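Local coordinates for protein dihydrophenazinedicarboxylate synthase (Burkholderia, PDB 4HMW) that catalyses FMN-dependent oxidations by molecular oxygen in the terminal steps of phenazine antibiotic biosynthesis, at residues C81-G89 with S140-E148; P30-L38 with F70-V78. All blocks are in the same frame, centred on the assembly; numbering follows the deposited sequence. Where two conformers were deposited one is given.

Contact 1: residues C81-G89 with S140-E148; sequences CTHSTSRKG and SSASHQSDE. With FMN (flavin mononucleotide), chain D.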
loop_
_atom_site.group_PDB
_atom_site.type_symbol
_atom_site.label_atom_id
_atom_site.label_comp_id
_atom_site.label_asym_id
_atom_site.label_seq_id
_atom_site.Cartn_x
_atom_site.Cartn_y
_atom_site.Cartn_z
ATOM N N CYS B 81 -8.244 -13.411 -4.256
ATOM C CA CYS B 81 -9.108 -14.189 -3.354
ATOM C C CYS B 81 -8.918 -13.803 -1.885
ATOM O O CYS B 81 -7.831 -13.440 -1.467
ATOM C CB CYS B 81 -8.807 -15.679 -3.468
ATOM S SG CYS B 81 -9.168 -16.334 -5.073
ATOM N N THR B 82 -9.967 -13.948 -1.093
ATOM C CA THR B 82 -9.876 -13.635 0.301
ATOM C C THR B 82 -11.106 -14.211 1.013
ATOM O O THR B 82 -11.920 -14.859 0.402
ATOM C CB THR B 82 -9.802 -12.129 0.526
ATOM O OG1 THR B 82 -9.411 -11.907 1.885
ATOM C CG2 THR B 82 -11.137 -11.429 0.229
ATOM N N HIS B 83 -11.212 -14.007 2.313
ATOM C CA HIS B 83 -12.401 -14.439 3.043
ATOM C C HIS B 83 -13.401 -13.300 3.069
ATOM O O HIS B 83 -13.051 -12.196 3.442
ATOM C CB HIS B 83 -12.071 -14.819 4.474
ATOM C CG HIS B 83 -11.259 -16.069 4.594
ATOM N ND1 HIS B 83 -11.413 -16.972 5.617
ATOM C CD2 HIS B 83 -10.219 -16.522 3.853
ATOM C CE1 HIS B 83 -10.555 -17.967 5.472
ATOM N NE2 HIS B 83 -9.808 -17.709 4.410
ATOM N N SER B 84 -14.637 -13.557 2.670
ATOM C CA SER B 84 -15.649 -12.491 2.604
ATOM C C SER B 84 -15.941 -11.918 3.974
ATOM O O SER B 84 -16.433 -10.794 4.079
ATOM C CB SER B 84 -16.942 -12.991 1.963
ATOM O OG SER B 84 -17.580 -13.974 2.787
ATOM N N THR B 85 -15.622 -12.679 5.018
ATOM C CA THR B 85 -15.896 -12.267 6.392
ATOM C C THR B 85 -14.706 -11.631 7.075
ATOM O O THR B 85 -14.747 -11.319 8.278
ATOM C CB THR B 85 -16.350 -13.471 7.241
ATOM O OG1 THR B 85 -15.430 -14.562 7.031
ATOM C CG2 THR B 85 -17.753 -13.875 6.854
ATOM N N SER B 86 -13.630 -11.473 6.318
ATOM C CA SER B 86 -12.466 -10.770 6.835
ATOM C C SER B 86 -12.794 -9.277 6.934
ATOM O O SER B 86 -13.866 -8.834 6.514
ATOM C CB SER B 86 -11.278 -10.994 5.906
ATOM O OG SER B 86 -11.481 -10.350 4.663
ATOM N N ARG B 87 -11.865 -8.492 7.459
ATOM C CA ARG B 87 -12.082 -7.063 7.544
ATOM C C ARG B 87 -12.221 -6.464 6.166
ATOM O O ARG B 87 -13.138 -5.672 5.948
ATOM C CB ARG B 87 -10.970 -6.368 8.323
ATOM C CG ARG B 87 -11.131 -4.831 8.373
ATOM C CD ARG B 87 -10.063 -4.139 9.234
ATOM N NE ARG B 87 -10.057 -4.659 10.614
ATOM C CZ ARG B 87 -10.941 -4.330 11.559
ATOM N NH1 ARG B 87 -11.915 -3.483 11.294
ATOM N NH2 ARG B 87 -10.869 -4.851 12.782
ATOM N N LYS B 88 -11.358 -6.866 5.223
ATOM C CA LYS B 88 -11.430 -6.285 3.882
ATOM C C LYS B 88 -12.741 -6.699 3.221
ATOM O O LYS B 88 -13.342 -5.928 2.472
ATOM C CB LYS B 88 -10.228 -6.692 3.042
ATOM C CG LYS B 88 -10.384 -7.977 2.272
ATOM C CD LYS B 88 -9.048 -8.470 1.739
ATOM C CE LYS B 88 -8.074 -8.849 2.851
ATOM N NZ LYS B 88 -8.604 -9.934 3.744
ATOM N N GLY B 89 -13.179 -7.916 3.521
ATOM C CA GLY B 89 -14.356 -8.467 2.860
ATOM C C GLY B 89 -15.597 -7.707 3.318
ATOM O O GLY B 89 -16.461 -7.337 2.514
ATOM N N SER B 140 -7.134 -22.525 5.367
ATOM C CA SER B 140 -8.192 -21.599 4.978
ATOM C C SER B 140 -9.552 -22.052 5.528
ATOM O O SER B 140 -10.407 -21.224 5.838
ATOM C CB SER B 140 -8.293 -21.470 3.461
ATOM O OG SER B 140 -7.196 -20.761 2.910
ATOM N N SER B 141 -9.754 -23.368 5.633
ATOM C CA SER B 141 -10.999 -23.901 6.164
ATOM C C SER B 141 -11.054 -23.760 7.685
ATOM O O SER B 141 -12.110 -23.482 8.236
ATOM C CB SER B 141 -11.164 -25.365 5.813
ATOM O OG SER B 141 -11.288 -25.568 4.400
ATOM N N ALA B 142 -9.906 -23.961 8.332
ATOM C CA ALA B 142 -9.787 -23.938 9.786
ATOM C C ALA B 142 -9.814 -22.536 10.364
ATOM O O ALA B 142 -10.168 -22.351 11.537
ATOM C CB ALA B 142 -8.523 -24.662 10.230
ATOM N N SER B 143 -9.444 -21.563 9.535
ATOM C CA SER B 143 -9.342 -20.176 9.949
ATOM C C SER B 143 -10.514 -19.323 9.474
ATOM O O SER B 143 -10.908 -19.396 8.302
ATOM C CB SER B 143 -8.063 -19.572 9.370
ATOM O OG SER B 143 -7.972 -18.207 9.790
ATOM N N HIS B 144 -11.035 -18.481 10.369
ATOM C CA HIS B 144 -11.956 -17.410 9.999
ATOM C C HIS B 144 -11.162 -16.121 9.957
ATOM O O HIS B 144 -10.935 -15.497 10.972
ATOM C CB HIS B 144 -13.122 -17.312 10.992
ATOM C CG HIS B 144 -14.149 -18.387 10.818
ATOM N ND1 HIS B 144 -14.007 -19.648 11.354
ATOM C CD2 HIS B 144 -15.314 -18.394 10.137
ATOM C CE1 HIS B 144 -15.056 -20.384 11.030
ATOM N NE2 HIS B 144 -15.874 -19.645 10.302
ATOM N N GLN B 145 -10.707 -15.776 8.764
ATOM C CA GLN B 145 -9.703 -14.717 8.624
ATOM C C GLN B 145 -10.143 -13.436 9.313
ATOM O O GLN B 145 -11.255 -12.939 9.076
ATOM C CB GLN B 145 -9.419 -14.503 7.144
ATOM C CG GLN B 145 -8.277 -13.532 6.833
ATOM C CD GLN B 145 -8.094 -13.406 5.345
ATOM O OE1 GLN B 145 -8.991 -12.933 4.642
ATOM N NE2 GLN B 145 -6.953 -13.871 4.841
ATOM N N SER B 146 -9.261 -12.933 10.180
ATOM C CA SER B 146 -9.409 -11.643 10.850
ATOM C C SER B 146 -10.325 -11.640 12.091
ATOM O O SER B 146 -10.413 -10.640 12.793
ATOM C CB SER B 146 -9.839 -10.569 9.868
ATOM O OG SER B 146 -8.921 -10.568 8.803
ATOM N N ASP B 147 -11.002 -12.754 12.355
ATOM C CA ASP B 147 -11.728 -12.875 13.592
ATOM C C ASP B 147 -10.701 -13.090 14.696
ATOM O O ASP B 147 -9.570 -13.457 14.415
ATOM C CB ASP B 147 -12.724 -14.042 13.493
ATOM C CG ASP B 147 -13.932 -13.724 12.587
ATOM O OD1 ASP B 147 -14.128 -12.541 12.233
ATOM O OD2 ASP B 147 -14.744 -14.637 12.287
ATOM N N GLU B 148 -11.082 -12.849 15.953
ATOM C CA GLU B 148 -10.160 -13.050 17.058
ATOM C C GLU B 148 -9.696 -14.497 17.147
ATOM O O GLU B 148 -10.499 -15.433 17.031
ATOM C CB GLU B 148 -10.778 -12.606 18.394
ATOM C CG GLU B 148 -9.804 -12.699 19.563
ATOM C CD GLU B 148 -10.271 -11.983 20.839
ATOM O OE1 GLU B 148 -11.455 -11.567 20.925
ATOM O OE2 GLU B 148 -9.437 -11.837 21.769
HETATM N N1 FMN D . -4.730 -12.445 2.287
HETATM C C2 FMN D . -5.765 -12.843 1.483
HETATM O O2 FMN D . -6.904 -12.927 1.972
HETATM N N3 FMN D . -5.542 -13.161 0.154
HETATM C C4 FMN D . -4.288 -13.067 -0.398
HETATM O O4 FMN D . -4.126 -13.343 -1.603
HETATM C C4A FMN D . -3.225 -12.665 0.412
HETATM N N5 FMN D . -1.953 -12.580 -0.109
HETATM C C5A FMN D . -0.914 -12.139 0.710
HETATM C C6 FMN D . 0.362 -12.018 0.169
HETATM C C7 FMN D . 1.408 -11.555 0.954
HETATM C C7M FMN D . 2.800 -11.449 0.370
HETATM C C8 FMN D . 1.170 -11.240 2.297
HETATM C C8M FMN D . 2.294 -10.758 3.172
HETATM C C9 FMN D . -0.117 -11.361 2.835
HETATM C C9A FMN D . -1.151 -11.799 2.043
HETATM N N10 FMN D . -2.432 -11.948 2.593
HETATM C C10 FMN D . -3.451 -12.340 1.762
HETATM C "C1'" FMN D . -2.726 -11.615 4.032
HETATM C "C2'" FMN D . -3.208 -10.198 4.175
HETATM O "O2'" FMN D . -2.095 -9.316 4.163
HETATM C "C3'" FMN D . -4.002 -9.977 5.450
HETATM O "O3'" FMN D . -3.334 -10.492 6.596
HETATM C "C4'" FMN D . -5.404 -10.572 5.332
HETATM O "O4'" FMN D . -5.942 -10.958 4.090
HETATM C "C5'" FMN D . -6.356 -10.147 6.413
HETATM O "O5'" FMN D . -6.668 -8.821 6.047
HETATM P P FMN D . -7.847 -7.963 6.739
HETATM O O1P FMN D . -9.077 -8.364 5.987
HETATM O O2P FMN D . -7.876 -8.332 8.221
HETATM O O3P FMN D . -7.447 -6.512 6.501
HETATM O O HOH W 1 -7.084 -18.386 3.361
HETATM O O HOH W 2 -13.647 -14.310 9.000
HETATM O O HOH W 3 -13.417 -10.613 10.599
HETATM O O HOH W 4 -9.960 -7.620 12.388
#
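With CG of Gln145 anti to the backbone N (chi1 -174°) and chi2 fully extended, the side chain runs straight past the imidazole of His83, whose own first torsion (chi1 -69°) turns one ring face to Gln145 CB and sets the ring edge against Ser143 O, in plane. Over that face Gln145 CB makes a CH-pi contact, 3.7 Å from the ring centroid. At the far end a primary amide suits the place because it can both give and take: Gln145 NE2 donates to FMN O2 (3.0 Å), while Gln145 OE1 receives a weak but fairly straight bond from His83 N (3.4 Å). NE2 also reaches the C-terminal carboxylate of Pro215 of the second subunit. Thr82 OG1 donates to FMN O2 as well (2.7 Å), and FMN N3 donates to Cys81 O, so the strand end reads the pyrimidine edge of the flavin.

In this split-barrel fold of the pyridoxamine 5'-phosphate oxidase family, strand 77-83 turns into helix 87-95 beside the phosphate. Ser86 is the N-cap, and Lys88 N donates to FMN O1P (2.8 Å) from the helix start. The lysine's bent chain brings NZ to O1P and O4'. Across the phosphate, Ser146 OG donates to O2P. His83 NE2 is hydrogen-bonded to water 1 (3.0 Å), and Ser140 OG to Met136 O; both residues probably bind substrate.

Contact 2: residues P30-L38 with F70-V78; sequences PITLLKRWL and FSSIDDRGV
Ile73 and Leu38 reach toward each other tip to tip, their CD1 atoms only 3.3 Å apart, tighter than usual for two methyls. The same Ile73 CD1 lies 3.8 Å from Leu34 CD2, while its other branch, CG2, meets Ile31 CG2 at 3.9 Å. A beta-branched residue fits here because its two arms serve different turns of the helix: with CG1 beside the backbone N (chi1 -63°), one arm runs toward Leu34 and Leu38 and the other toward Ile31. Leu38 CD1 also touches Phe70 CZ at 3.8 Å, and the side chains of Leu34 and Val78 cross at about a right angle, touching through CD2 and CG2. Lys35 and Ile73 lie alongside each other, pointing opposite ways, and the extended chain places Lys35 CE 3.6 Å from Ile73 O. Lys35 NZ donates to water 5 (2.8 Å), which in turn gives a weak bond to Asp75 OD2; a lysine can thus cover apolar carbon and still keep its charge in water.

Behind this first shell, the type I turn from Asp74 to Gly77 sets the hairpin. Asp74 OD1 accepts from Arg76 N (2.8 Å), closing an Asx turn, and Asp74 OD2 is salt-bridged to Arg179. The backbone angles of Gly77 would jam a CB against the preceding carbonyl, hence glycine. A classic beta bulge places Ser71 and Ser72 both opposite Ile79. Segment 30-38 of helix 30-43 runs roughly antiparallel to strand 72-74, at 148°; Leu34 also reaches strands 109-119 and 184-189, and Trp37, Leu33 and Pro30 extend the packing over these and strand 197-204.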
loop_
_atom_site.group_PDB
_atom_site.type_symbol
_atom_site.label_atom_id
_atom_site.label_comp_id
_atom_site.label_asym_id
_atom_site.label_seq_id
_atom_site.Cartn_x
_atom_site.Cartn_y
_atom_site.Cartn_z
ATOM N N PRO B 30 -5.666 1.066 -19.924
ATOM C CA PRO B 30 -4.546 0.983 -18.963
ATOM C C PRO B 30 -4.147 -0.469 -18.614
ATOM O O PRO B 30 -2.987 -0.753 -18.318
ATOM C CB PRO B 30 -5.056 1.759 -17.757
ATOM C CG PRO B 30 -6.558 1.695 -17.862
ATOM C CD PRO B 30 -6.860 1.709 -19.337
ATOM N N ILE B 31 -5.079 -1.417 -18.690
ATOM C CA ILE B 31 -4.717 -2.787 -18.352
ATOM C C ILE B 31 -3.623 -3.312 -19.279
ATOM O O ILE B 31 -2.769 -4.105 -18.862
ATOM C CB ILE B 31 -5.927 -3.720 -18.392
ATOM C CG1 ILE B 31 -6.949 -3.322 -17.323
ATOM C CG2 ILE B 31 -5.504 -5.119 -18.155
ATOM C CD1 ILE B 31 -6.465 -3.477 -15.893
ATOM N N THR B 32 -3.632 -2.852 -20.532
ATOM C CA THR B 32 -2.593 -3.239 -21.485
ATOM C C THR B 32 -1.214 -2.830 -20.940
ATOM O O THR B 32 -0.257 -3.597 -21.016
ATOM C CB THR B 32 -2.817 -2.558 -22.854
ATOM O OG1 THR B 32 -4.082 -2.968 -23.390
ATOM C CG2 THR B 32 -1.711 -2.884 -23.846
ATOM N N LEU B 33 -1.128 -1.625 -20.376
ATOM C CA LEU B 33 0.138 -1.098 -19.871
ATOM C C LEU B 33 0.510 -1.800 -18.563
ATOM O O LEU B 33 1.673 -2.105 -18.320
ATOM C CB LEU B 33 0.057 0.422 -19.672
ATOM C CG LEU B 33 1.339 1.137 -19.254
ATOM C CD1 LEU B 33 2.445 0.858 -20.245
ATOM C CD2 LEU B 33 1.150 2.655 -19.087
ATOM N N LEU B 34 -0.491 -2.079 -17.734
ATOM C CA LEU B 34 -0.249 -2.844 -16.512
ATOM C C LEU B 34 0.406 -4.182 -16.823
ATOM O O LEU B 34 1.380 -4.570 -16.190
ATOM C CB LEU B 34 -1.562 -3.041 -15.744
ATOM C CG LEU B 34 -1.595 -3.992 -14.551
ATOM C CD1 LEU B 34 -0.620 -3.542 -13.492
ATOM C CD2 LEU B 34 -3.057 -4.069 -14.004
ATOM N N LYS B 35 -0.130 -4.889 -17.802
ATOM C CA LYS B 35 0.450 -6.171 -18.168
ATOM C C LYS B 35 1.861 -6.043 -18.709
ATOM O O LYS B 35 2.714 -6.909 -18.450
ATOM C CB LYS B 35 -0.437 -6.918 -19.147
ATOM C CG LYS B 35 -1.771 -7.364 -18.556
ATOM C CD LYS B 35 -2.578 -8.200 -19.577
ATOM C CE LYS B 35 -3.887 -8.609 -18.974
ATOM N NZ LYS B 35 -4.819 -9.113 -19.994
ATOM N N ARG B 36 2.109 -4.987 -19.482
ATOM C CA ARG B 36 3.446 -4.802 -20.046
ATOM C C ARG B 36 4.439 -4.568 -18.922
ATOM O O ARG B 36 5.528 -5.141 -18.904
ATOM C CB ARG B 36 3.478 -3.611 -21.004
ATOM C CG ARG B 36 2.898 -3.871 -22.377
ATOM C CD ARG B 36 3.122 -2.654 -23.292
ATOM N NE ARG B 36 2.173 -2.671 -24.394
ATOM C CZ ARG B 36 1.924 -1.640 -25.186
ATOM N NH1 ARG B 36 2.574 -0.503 -25.002
ATOM N NH2 ARG B 36 1.021 -1.760 -26.166
ATOM N N TRP B 37 4.051 -3.710 -17.961
ATOM C CA TRP B 37 4.896 -3.409 -16.848
ATOM C C TRP B 37 5.188 -4.639 -15.997
ATOM O O TRP B 37 6.335 -4.818 -15.552
ATOM C CB TRP B 37 4.355 -2.235 -15.992
ATOM C CG TRP B 37 4.720 -0.895 -16.517
ATOM C CD1 TRP B 37 5.015 -0.567 -17.807
ATOM C CD2 TRP B 37 4.867 0.321 -15.751
ATOM N NE1 TRP B 37 5.372 0.761 -17.890
ATOM C CE2 TRP B 37 5.279 1.335 -16.651
ATOM C CE3 TRP B 37 4.720 0.627 -14.413
ATOM C CZ2 TRP B 37 5.546 2.650 -16.233
ATOM C CZ3 TRP B 37 4.950 1.934 -13.996
ATOM C CH2 TRP B 37 5.366 2.931 -14.906
ATOM N N LEU B 38 4.176 -5.472 -15.764
ATOM C CA LEU B 38 4.380 -6.684 -14.978
ATOM C C LEU B 38 5.328 -7.654 -15.702
ATOM O O LEU B 38 6.151 -8.333 -15.075
ATOM C CB LEU B 38 3.052 -7.409 -14.689
ATOM C CG LEU B 38 2.331 -6.776 -13.501
ATOM C CD1 LEU B 38 0.874 -7.029 -13.545
ATOM C CD2 LEU B 38 2.900 -7.327 -12.192
ATOM N N PHE B 70 -2.153 -10.818 -5.949
ATOM C CA PHE B 70 -3.252 -11.098 -6.876
ATOM C C PHE B 70 -2.996 -12.352 -7.692
ATOM O O PHE B 70 -1.849 -12.721 -7.918
ATOM C CB PHE B 70 -3.596 -9.875 -7.757
ATOM C CG PHE B 70 -2.510 -9.429 -8.655
ATOM C CD1 PHE B 70 -2.307 -10.059 -9.871
ATOM C CD2 PHE B 70 -1.683 -8.363 -8.296
ATOM C CE1 PHE B 70 -1.335 -9.640 -10.717
ATOM C CE2 PHE B 70 -0.685 -7.944 -9.157
ATOM C CZ PHE B 70 -0.512 -8.597 -10.361
ATOM N N SER B 71 -4.071 -13.039 -8.073
ATOM C CA SER B 71 -4.001 -14.300 -8.804
ATOM C C SER B 71 -3.688 -14.099 -10.259
ATOM O O SER B 71 -2.830 -14.770 -10.812
ATOM C CB SER B 71 -5.365 -15.013 -8.747
ATOM O OG SER B 71 -5.946 -14.906 -7.469
ATOM N N SER B 72 -4.405 -13.174 -10.883
ATOM C CA SER B 72 -4.299 -12.963 -12.313
ATOM C C SER B 72 -4.880 -11.619 -12.702
ATOM O O SER B 72 -5.479 -10.910 -11.873
ATOM C CB SER B 72 -5.026 -14.061 -13.102
ATOM O OG SER B 72 -6.422 -14.058 -12.819
ATOM N N ILE B 73 -4.713 -11.281 -13.985
ATOM C CA ILE B 73 -5.269 -10.060 -14.538
ATOM C C ILE B 73 -5.966 -10.417 -15.824
ATOM O O ILE B 73 -5.377 -11.037 -16.718
ATOM C CB ILE B 73 -4.169 -9.058 -14.832
ATOM C CG1 ILE B 73 -3.477 -8.680 -13.521
ATOM C CG2 ILE B 73 -4.718 -7.787 -15.437
ATOM C CD1 ILE B 73 -2.356 -7.745 -13.695
ATOM N N ASP B 74 -7.235 -10.053 -15.926
ATOM C CA ASP B 74 -7.932 -10.220 -17.202
ATOM C C ASP B 74 -8.214 -8.844 -17.794
ATOM O O ASP B 74 -7.785 -7.820 -17.226
ATOM C CB ASP B 74 -9.192 -11.070 -17.031
ATOM C CG ASP B 74 -10.269 -10.405 -16.176
ATOM O OD1 ASP B 74 -10.247 -9.177 -16.028
ATOM O OD2 ASP B 74 -11.176 -11.136 -15.680
ATOM N N ASP B 75 -8.950 -8.788 -18.887
ATOM C CA ASP B 75 -9.161 -7.517 -19.580
ATOM C C ASP B 75 -9.976 -6.493 -18.812
ATOM O O ASP B 75 -10.040 -5.336 -19.211
ATOM C CB ASP B 75 -9.839 -7.768 -20.922
ATOM C CG ASP B 75 -9.009 -8.650 -21.811
ATOM O OD1 ASP B 75 -9.117 -9.892 -21.672
ATOM O OD2 ASP B 75 -8.225 -8.112 -22.629
ATOM N N ARG B 76 -10.586 -6.904 -17.708
ATOM C CA ARG B 76 -11.418 -5.989 -16.941
ATOM C C ARG B 76 -10.821 -5.618 -15.575
ATOM O O ARG B 76 -11.314 -4.710 -14.929
ATOM C CB ARG B 76 -12.814 -6.583 -16.736
ATOM C CG ARG B 76 -13.693 -6.598 -17.985
ATOM C CD ARG B 76 -15.098 -7.103 -17.653
ATOM N NE ARG B 76 -15.119 -8.552 -17.456
ATOM C CZ ARG B 76 -16.099 -9.222 -16.846
ATOM N NH1 ARG B 76 -17.154 -8.576 -16.351
ATOM N NH2 ARG B 76 -16.028 -10.547 -16.724
ATOM N N GLY B 77 -9.803 -6.334 -15.115
ATOM C CA GLY B 77 -9.218 -5.984 -13.838
ATOM C C GLY B 77 -8.379 -7.066 -13.207
ATOM O O GLY B 77 -8.004 -8.053 -13.829
ATOM N N VAL B 78 -8.088 -6.849 -11.941
ATOM C CA VAL B 78 -7.149 -7.639 -11.171
ATOM C C VAL B 78 -7.892 -8.586 -10.234
ATOM O O VAL B 78 -8.680 -8.151 -9.403
ATOM C CB VAL B 78 -6.297 -6.692 -10.349
ATOM C CG1 VAL B 78 -5.341 -7.484 -9.482
ATOM C CG2 VAL B 78 -5.540 -5.722 -11.288
HETATM O O HOH W 5 -5.004 -7.046 -21.855
#

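Overall arrangement
Strand 77-83 joins the two contacts: its start belongs to the hairpin against which helix 30-43 packs in contact 2, and its end enters the flavin site of contact 1. Their centres lie about 25 Å apart with the chain's centre between them, yet they touch where Ser71 OG comes 4.2 Å from Cys81 N. Both segments of contact 2 precede those of contact 1 in the sequence. Contact 1 holds FMN directly, with the second subunit completing the site through Gln110 and Arg198. Contact 2 does not touch FMN: the nearest atoms of the Phe70 side chain and the cofactor are about 7 Å apart, and those of the Phe70 and FMN-binding Ile68 side chains about 5 Å.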